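Local coordinates for prephenate dehydrogenase (Aquifex aeolicus, PDB 2G5C), which probably catalyses the NAD(+)-dependent oxidative decarboxylation of prephenate to 3-(4-hydroxyphenyl)pyruvate, a step in the making of tyrosine, at residues K101-Y104 / D105-I109; V157-V160 / W161-V164; H176-V179 / F180-S184. One frame throughout, in Å; residues are numbered along the deposited sequence.

Overall arrangement
The three contacts are successive turns of three different helices, and each takes its chemistry from its place. Interactions 1 and 2 lie on helices that flank the sheet of the nucleotide-binding domain, each with one side buried and one facing outward; leucines, valines and a tryptophan pack inward, whereas most charged residues lie on the outer side, though Glu-107 is buried. Interaction 3, on helix 173-201, is almost wholly buried: rings and valines dominate, with a buried His-176 to Asp-177 bond as its polar element, and the second subunit packs on part of it. It comes within about 5 Å of interaction 1, nearest atoms, without touching it, where the dimerization and nucleotide-binding domains meet.

Interaction 1. Residues K101-Y104 / D105-I109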
loop_
_atom_site.group_PDB
_atom_site.type_symbol
_atom_site.label_atom_id
_atom_site.label_comp_id
_atom_site.label_asym_id
_atom_site.label_seq_id
_atom_site.Cartn_x
_atom_site.Cartn_y
_atom_site.Cartn_z
ATOM N N LYS A 101 -10.050 25.223 -7.442
ATOM C CA LYS A 101 -10.468 26.574 -7.086
ATOM C C LYS A 101 -9.324 27.478 -6.634
ATOM O O LYS A 101 -9.361 28.693 -6.846
ATOM C CB LYS A 101 -11.536 26.525 -5.993
ATOM C CG LYS A 101 -12.144 27.880 -5.681
ATOM C CD LYS A 101 -13.319 27.761 -4.726
ATOM C CE LYS A 101 -14.041 29.094 -4.591
ATOM N NZ LYS A 101 -14.563 29.577 -5.906
ATOM N N LEU A 102 -8.313 26.884 -6.011
ATOM C CA LEU A 102 -7.165 27.642 -5.530
ATOM C C LEU A 102 -6.487 28.428 -6.643
ATOM O O LEU A 102 -6.006 29.538 -6.428
ATOM C CB LEU A 102 -6.142 26.704 -4.894
ATOM C CG LEU A 102 -4.812 27.352 -4.511
ATOM C CD1 LEU A 102 -5.011 28.258 -3.297
ATOM C CD2 LEU A 102 -3.787 26.271 -4.209
ATOM N N VAL A 103 -6.439 27.845 -7.835
ATOM C CA VAL A 103 -5.798 28.502 -8.961
ATOM C C VAL A 103 -6.534 29.763 -9.394
ATOM O O VAL A 103 -5.903 30.767 -9.705
ATOM C CB VAL A 103 -5.673 27.555 -10.171
ATOM C CG1 VAL A 103 -5.162 28.319 -11.380
ATOM C CG2 VAL A 103 -4.719 26.418 -9.839
ATOM N N TYR A 104 -7.862 29.710 -9.410
ATOM C CA TYR A 104 -8.657 30.865 -9.811
ATOM C C TYR A 104 -8.627 31.956 -8.750
ATOM O O TYR A 104 -8.638 33.146 -9.075
ATOM C CB TYR A 104 -10.102 30.443 -10.097
ATOM C CG TYR A 104 -10.206 29.392 -11.181
ATOM C CD1 TYR A 104 -9.752 29.649 -12.476
ATOM C CD2 TYR A 104 -10.723 28.128 -10.905
ATOM C CE1 TYR A 104 -9.807 28.673 -13.466
ATOM C CE2 TYR A 104 -10.783 27.143 -11.890
ATOM C CZ TYR A 104 -10.321 27.422 -13.166
ATOM O OH TYR A 104 -10.354 26.446 -14.136
ATOM N N ASP A 105 -8.589 31.561 -7.481
ATOM C CA ASP A 105 -8.544 32.548 -6.411
ATOM C C ASP A 105 -7.202 33.271 -6.433
ATOM O O ASP A 105 -7.139 34.483 -6.210
ATOM C CB ASP A 105 -8.755 31.896 -5.039
ATOM C CG ASP A 105 -10.125 31.268 -4.895
ATOM O OD1 ASP A 105 -11.083 31.779 -5.510
ATOM O OD2 ASP A 105 -10.249 30.268 -4.157
ATOM N N LEU A 106 -6.131 32.531 -6.703
ATOM C CA LEU A 106 -4.808 33.135 -6.754
ATOM C C LEU A 106 -4.670 34.057 -7.961
ATOM O O LEU A 106 -3.978 35.076 -7.887
ATOM C CB LEU A 106 -3.718 32.054 -6.767
ATOM C CG LEU A 106 -3.615 31.243 -5.466
ATOM C CD1 LEU A 106 -2.421 30.296 -5.528
ATOM C CD2 LEU A 106 -3.465 32.188 -4.281
ATOM N N GLU A 107 -5.324 33.703 -9.068
ATOM C CA GLU A 107 -5.282 34.537 -10.270
ATOM C C GLU A 107 -6.038 35.836 -10.003
ATOM O O GLU A 107 -5.632 36.899 -10.456
ATOM C CB GLU A 107 -5.933 33.838 -11.467
ATOM C CG GLU A 107 -5.256 32.566 -11.953
ATOM C CD GLU A 107 -5.846 32.067 -13.267
ATOM O OE1 GLU A 107 -7.090 32.048 -13.394
ATOM O OE2 GLU A 107 -5.069 31.690 -14.172
ATOM N N ASN A 108 -7.144 35.747 -9.269
ATOM C CA ASN A 108 -7.941 36.929 -8.957
ATOM C C ASN A 108 -7.231 37.870 -7.990
ATOM O O ASN A 108 -7.578 39.047 -7.902
ATOM C CB ASN A 108 -9.294 36.536 -8.351
ATOM C CG ASN A 108 -10.192 35.816 -9.337
ATOM O OD1 ASN A 108 -10.184 36.112 -10.529
ATOM N ND2 ASN A 108 -10.986 34.877 -8.837
ATOM N N ILE A 109 -6.240 37.351 -7.268
ATOM C CA ILE A 109 -5.497 38.150 -6.298
ATOM C C ILE A 109 -4.156 38.657 -6.817
ATOM O O ILE A 109 -3.764 39.792 -6.533
ATOM C CB ILE A 109 -5.232 37.349 -5.002
ATOM C CG1 ILE A 109 -6.555 37.019 -4.311
ATOM C CG2 ILE A 109 -4.340 38.149 -4.065
ATOM C CD1 ILE A 109 -6.401 36.153 -3.074
#
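Asp-105 folds back over the preceding turn of helix 101-110 to meet Lys-101. Its CG stands opposite the carbonyl carbon (chi1 -64°), which turns the side chain toward the start of the helix. CB lies beside Lys-101 O, the carbonyl that accepts the Asp-105 N-H at 3.0 Å, and Asp-105 CG comes 3.3 Å from the same oxygen. At the tip, OD2 is 3.2 Å from Lys-101 O, two acceptors that do not bond, a closeness its salt bridge with Arg-76 probably offsets; it also rests 3.4 Å from Lys-101 CG. OD1 is 4.1 Å from Lys-101 NZ, beyond a salt bridge, though the opposite charges probably still attract. Aspartate thus suits a place between two cations. On the inner side, Leu-102 CG meets Leu-106 CD1 at 3.9 Å, two branched apolar chains one turn apart. Glu-107 lies alongside the Tyr-104 ring, its OE1 3.7 Å from Tyr-104 CD1, and its OE2 is bonded to Thr-146; Tyr-104 OH reaches Glu-174. The helix links parallel strands 91-94 and 114-120 in a beta-alpha-beta crossover, with its leucines against helix 72-85, Val-103 and Leu-106 on Phe-114, and Val-103 and Tyr-104 on Pro-173 of helix 173-201.

Interaction 2. Residues V157-V160 / W161-V164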
loop_
_atom_site.group_PDB
_atom_site.type_symbol
_atom_site.label_atom_id
_atom_site.label_comp_id
_atom_site.label_asym_id
_atom_site.label_seq_id
_atom_site.Cartn_x
_atom_site.Cartn_y
_atom_site.Cartn_z
ATOM N N VAL A 157 7.975 29.374 -16.307
ATOM C CA VAL A 157 7.842 28.384 -15.245
ATOM C C VAL A 157 8.080 26.966 -15.754
ATOM O O VAL A 157 8.674 26.145 -15.057
ATOM C CB VAL A 157 6.443 28.474 -14.590
ATOM C CG1 VAL A 157 6.279 27.383 -13.546
ATOM C CG2 VAL A 157 6.265 29.842 -13.947
ATOM N N LYS A 158 7.618 26.681 -16.971
ATOM C CA LYS A 158 7.801 25.362 -17.566
ATOM C C LYS A 158 9.283 25.060 -17.752
ATOM O O LYS A 158 9.771 24.014 -17.326
ATOM C CB LYS A 158 7.100 25.276 -18.925
ATOM C CG LYS A 158 7.373 23.970 -19.665
ATOM C CD LYS A 158 6.643 23.900 -20.998
ATOM C CE LYS A 158 6.975 22.609 -21.737
ATOM N NZ LYS A 158 6.311 22.536 -23.068
ATOM N N ARG A 159 9.998 25.980 -18.390
ATOM C CA ARG A 159 11.425 25.795 -18.627
ATOM C C ARG A 159 12.210 25.607 -17.334
ATOM O O ARG A 159 13.150 24.817 -17.287
ATOM C CB ARG A 159 12.002 26.988 -19.398
ATOM C CG ARG A 159 11.490 27.125 -20.824
ATOM C CD ARG A 159 12.321 28.146 -21.602
ATOM N NE ARG A 159 11.834 28.352 -22.965
ATOM C CZ ARG A 159 10.665 28.911 -23.266
ATOM N NH1 ARG A 159 9.858 29.322 -22.298
ATOM N NH2 ARG A 159 10.304 29.062 -24.536
ATOM N N VAL A 160 11.826 26.340 -16.290
ATOM C CA VAL A 160 12.505 26.251 -15.002
ATOM C C VAL A 160 12.394 24.841 -14.428
ATOM O O VAL A 160 13.392 24.243 -14.023
ATOM C CB VAL A 160 11.911 27.246 -13.984
ATOM C CG1 VAL A 160 12.653 27.138 -12.658
ATOM C CG2 VAL A 160 12.000 28.661 -14.530
ATOM N N TRP A 161 11.175 24.317 -14.388
ATOM C CA TRP A 161 10.953 22.972 -13.872
ATOM C C TRP A 161 11.771 21.956 -14.662
ATOM O O TRP A 161 12.370 21.047 -14.091
ATOM C CB TRP A 161 9.471 22.622 -13.950
ATOM C CG TRP A 161 8.667 23.172 -12.811
ATOM C CD1 TRP A 161 7.580 23.990 -12.897
ATOM C CD2 TRP A 161 8.841 22.879 -11.419
ATOM N NE1 TRP A 161 7.061 24.220 -11.646
ATOM C CE2 TRP A 161 7.815 23.549 -10.720
ATOM C CE3 TRP A 161 9.765 22.113 -10.693
ATOM C CZ2 TRP A 161 7.683 23.476 -9.326
ATOM C CZ3 TRP A 161 9.635 22.041 -9.310
ATOM C CH2 TRP A 161 8.600 22.718 -8.643
ATOM N N GLU A 162 11.796 22.118 -15.979
ATOM C CA GLU A 162 12.554 21.217 -16.837
ATOM C C GLU A 162 14.044 21.333 -16.526
ATOM O O GLU A 162 14.785 20.359 -16.640
ATOM C CB GLU A 162 12.304 21.549 -18.313
ATOM C CG GLU A 162 10.837 21.510 -18.710
ATOM C CD GLU A 162 10.617 21.744 -20.193
ATOM O OE1 GLU A 162 10.974 22.831 -20.696
ATOM O OE2 GLU A 162 10.080 20.837 -20.857
ATOM N N ASP A 163 14.475 22.527 -16.131
ATOM C CA ASP A 163 15.878 22.759 -15.803
ATOM C C ASP A 163 16.287 22.020 -14.539
ATOM O O ASP A 163 17.471 21.804 -14.292
ATOM C CB ASP A 163 16.152 24.256 -15.645
ATOM C CG ASP A 163 16.260 24.973 -16.982
ATOM O OD1 ASP A 163 17.135 24.590 -17.788
ATOM O OD2 ASP A 163 15.474 25.915 -17.229
ATOM N N VAL A 164 15.304 21.643 -13.731
ATOM C CA VAL A 164 15.586 20.904 -12.511
ATOM C C VAL A 164 15.160 19.450 -12.701
ATOM O O VAL A 164 14.815 18.759 -11.747
ATOM C CB VAL A 164 14.859 21.518 -11.293
ATOM C CG1 VAL A 164 15.333 22.951 -11.079
ATOM C CG2 VAL A 164 13.355 21.477 -11.497
#
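Val-160 O takes two backbone N-H groups, those of Asp-163 at 2.9 Å and Val-164 at 3.2 Å, both weak because the N-H...O angles are strongly bent; Asp-163 N has its better bond to Arg-159 O, at 2.9 Å. Such sharing marks the last turn of helix 151-163, the crossover helix of the beta-alpha-beta unit between strands 140-143 and 167-170 in the nucleotide-binding domain. One turn back the ladder is regular: Trp-161 N points almost straight at Val-157 O (170°), and Glu-162 N bonds Lys-158 O. On the outer side the fully extended Lys-158 crosses Glu-162, CE to OE2 at 3.7 Å, but the charges stay apart, Lys-158 NZ being 4.7 Å from Glu-162 OE2. A lysine fits here because its methylenes can cover Val-168, Tyr-170 and Leu-143 while its ammonium end lies near Glu-162. With an alanine in place of Lys-158, those three side chains would probably lose the cover of its methylenes, and Glu-162 the nearer of two positive charges. On the inner side, the large flat Trp-161 packs against the sheet, touching Val-141, Leu-143, Met-67 and Val-168 and meeting Phe-16 and Tyr-136 edge-to-face. With its CG next to the backbone N (chi1 -82°), the indole lies alongside Val-157, and Trp-161 CD1 comes within 3.7 Å of Val-157 CG1.

Interaction 3. Residues H176-V179 / F180-S184; sequences HDYV and FGVVS
Phe-180 CD2 and CE2 come over one face of the His-176 imidazole. Phe-180 CD2 sits over the centre of the imidazole, 3.5 Å above its plane, and the two planes are 36° apart, so the rings overlap obliquely. His-176 has its CG opposite the backbone N (chi1 171°), leaning forward along the helix, whereas the ring of Phe-180 swings back toward the preceding turn. Behind the rings the backbones are joined by a nearly straight bond, Phe-180 N to His-176 O at 3.0 Å, and that oxygen also lies at the edge of the Phe-180 ring. Further along the same helix, the face of the Tyr-178 ring receives the CG2 methyl of Val-182, and Val-179 CG1 meets Val-183 CG2 at 4.2 Å. Gly-181 suits its crowded turn, since a CB there would fall only 2.7 Å from Asp-177 O; it opens a wider pi-type turn, 181-184.

In the next shell, His-176 ND1 donates to Asp-177 OD1 at 2.9 Å, with the oxygen close to the imidazole plane, and this same OD1 also accepts Lys-99 N. At the other nitrogen, His-176 NE2 is bonded to His-118, whose ring also meets Phe-180 edge-to-face. Helix 173-201 belongs to the dimerization domain, and this turn reaches the second subunit: Tyr-178 OH bonds Met-201 O of that subunit, and Tyr-211, Leu-208 and Leu-198 of the second subunit pack on Val-179, Val-182 and Val-183 respectively.

Two polar bonds and a covered face probably restrict rotation of the His-176 ring, and the bond to His-118 ties helix 173-201 to strand 114-120.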
loop_
_atom_site.group_PDB
_atom_site.type_symbol
_atom_site.label_atom_id
_atom_site.label_comp_id
_atom_site.label_asym_id
_atom_site.label_seq_id
_atom_site.Cartn_x
_atom_site.Cartn_y
_atom_site.Cartn_z
ATOM N N HIS A 176 -7.042 18.344 -12.717
ATOM C CA HIS A 176 -5.980 17.955 -11.792
ATOM C C HIS A 176 -6.569 17.458 -10.480
ATOM O O HIS A 176 -6.210 16.390 -10.000
ATOM C CB HIS A 176 -5.040 19.135 -11.523
ATOM C CG HIS A 176 -4.051 18.891 -10.422
ATOM N ND1 HIS A 176 -4.390 18.958 -9.086
ATOM C CD2 HIS A 176 -2.731 18.590 -10.459
ATOM C CE1 HIS A 176 -3.321 18.710 -8.349
ATOM N NE2 HIS A 176 -2.302 18.483 -9.157
ATOM N N ASP A 177 -7.490 18.224 -9.907
ATOM C CA ASP A 177 -8.092 17.833 -8.640
ATOM C C ASP A 177 -8.965 16.594 -8.733
ATOM O O ASP A 177 -9.152 15.882 -7.747
ATOM C CB ASP A 177 -8.885 18.996 -8.052
ATOM C CG ASP A 177 -7.987 20.043 -7.424
ATOM O OD1 ASP A 177 -6.767 20.021 -7.706
ATOM O OD2 ASP A 177 -8.498 20.887 -6.662
ATOM N N TYR A 178 -9.509 16.335 -9.913
ATOM C CA TYR A 178 -10.331 15.151 -10.080
ATOM C C TYR A 178 -9.408 13.940 -10.099
ATOM O O TYR A 178 -9.593 12.988 -9.340
ATOM C CB TYR A 178 -11.109 15.202 -11.397
ATOM C CG TYR A 178 -11.865 13.919 -11.670
ATOM C CD1 TYR A 178 -13.020 13.603 -10.957
ATOM C CD2 TYR A 178 -11.400 13.002 -12.612
ATOM C CE1 TYR A 178 -13.692 12.399 -11.176
ATOM C CE2 TYR A 178 -12.063 11.802 -12.837
ATOM C CZ TYR A 178 -13.204 11.508 -12.117
ATOM O OH TYR A 178 -13.854 10.317 -12.328
ATOM N N VAL A 179 -8.418 13.987 -10.982
ATOM C CA VAL A 179 -7.472 12.894 -11.127
ATOM C C VAL A 179 -6.773 12.529 -9.817
ATOM O O VAL A 179 -6.782 11.374 -9.397
ATOM C CB VAL A 179 -6.414 13.228 -12.203
ATOM C CG1 VAL A 179 -5.355 12.122 -12.268
ATOM C CG2 VAL A 179 -7.092 13.374 -13.555
ATOM N N PHE A 180 -6.174 13.515 -9.166
ATOM C CA PHE A 180 -5.473 13.252 -7.925
ATOM C C PHE A 180 -6.414 13.000 -6.766
ATOM O O PHE A 180 -6.019 12.439 -5.747
ATOM C CB PHE A 180 -4.486 14.385 -7.654
ATOM C CG PHE A 180 -3.350 14.394 -8.629
ATOM C CD1 PHE A 180 -2.291 13.502 -8.482
ATOM C CD2 PHE A 180 -3.399 15.195 -9.770
ATOM C CE1 PHE A 180 -1.303 13.396 -9.457
ATOM C CE2 PHE A 180 -2.418 15.098 -10.749
ATOM C CZ PHE A 180 -1.367 14.191 -10.594
ATOM N N GLY A 181 -7.671 13.393 -6.935
ATOM C CA GLY A 181 -8.644 13.131 -5.899
ATOM C C GLY A 181 -8.850 11.626 -5.866
ATOM O O GLY A 181 -9.017 11.030 -4.799
ATOM N N VAL A 182 -8.819 10.995 -7.038
ATOM C CA VAL A 182 -9.015 9.550 -7.117
ATOM C C VAL A 182 -7.737 8.721 -6.942
ATOM O O VAL A 182 -7.732 7.746 -6.185
ATOM C CB VAL A 182 -9.681 9.142 -8.465
ATOM C CG1 VAL A 182 -10.008 7.649 -8.455
ATOM C CG2 VAL A 182 -10.951 9.964 -8.698
ATOM N N VAL A 183 -6.658 9.100 -7.625
ATOM C CA VAL A 183 -5.412 8.329 -7.544
ATOM C C VAL A 183 -4.503 8.589 -6.348
ATOM O O VAL A 183 -3.571 7.823 -6.104
ATOM C CB VAL A 183 -4.546 8.510 -8.825
ATOM C CG1 VAL A 183 -5.366 8.155 -10.070
ATOM C CG2 VAL A 183 -4.016 9.946 -8.908
ATOM N N SER A 184 -4.769 9.655 -5.603
ATOM C CA SER A 184 -3.939 9.993 -4.455
ATOM C C SER A 184 -4.711 10.213 -3.159
ATOM O O SER A 184 -4.419 9.593 -2.140
ATOM C CB SER A 184 -3.114 11.246 -4.766
ATOM O OG SER A 184 -2.478 11.733 -3.595
#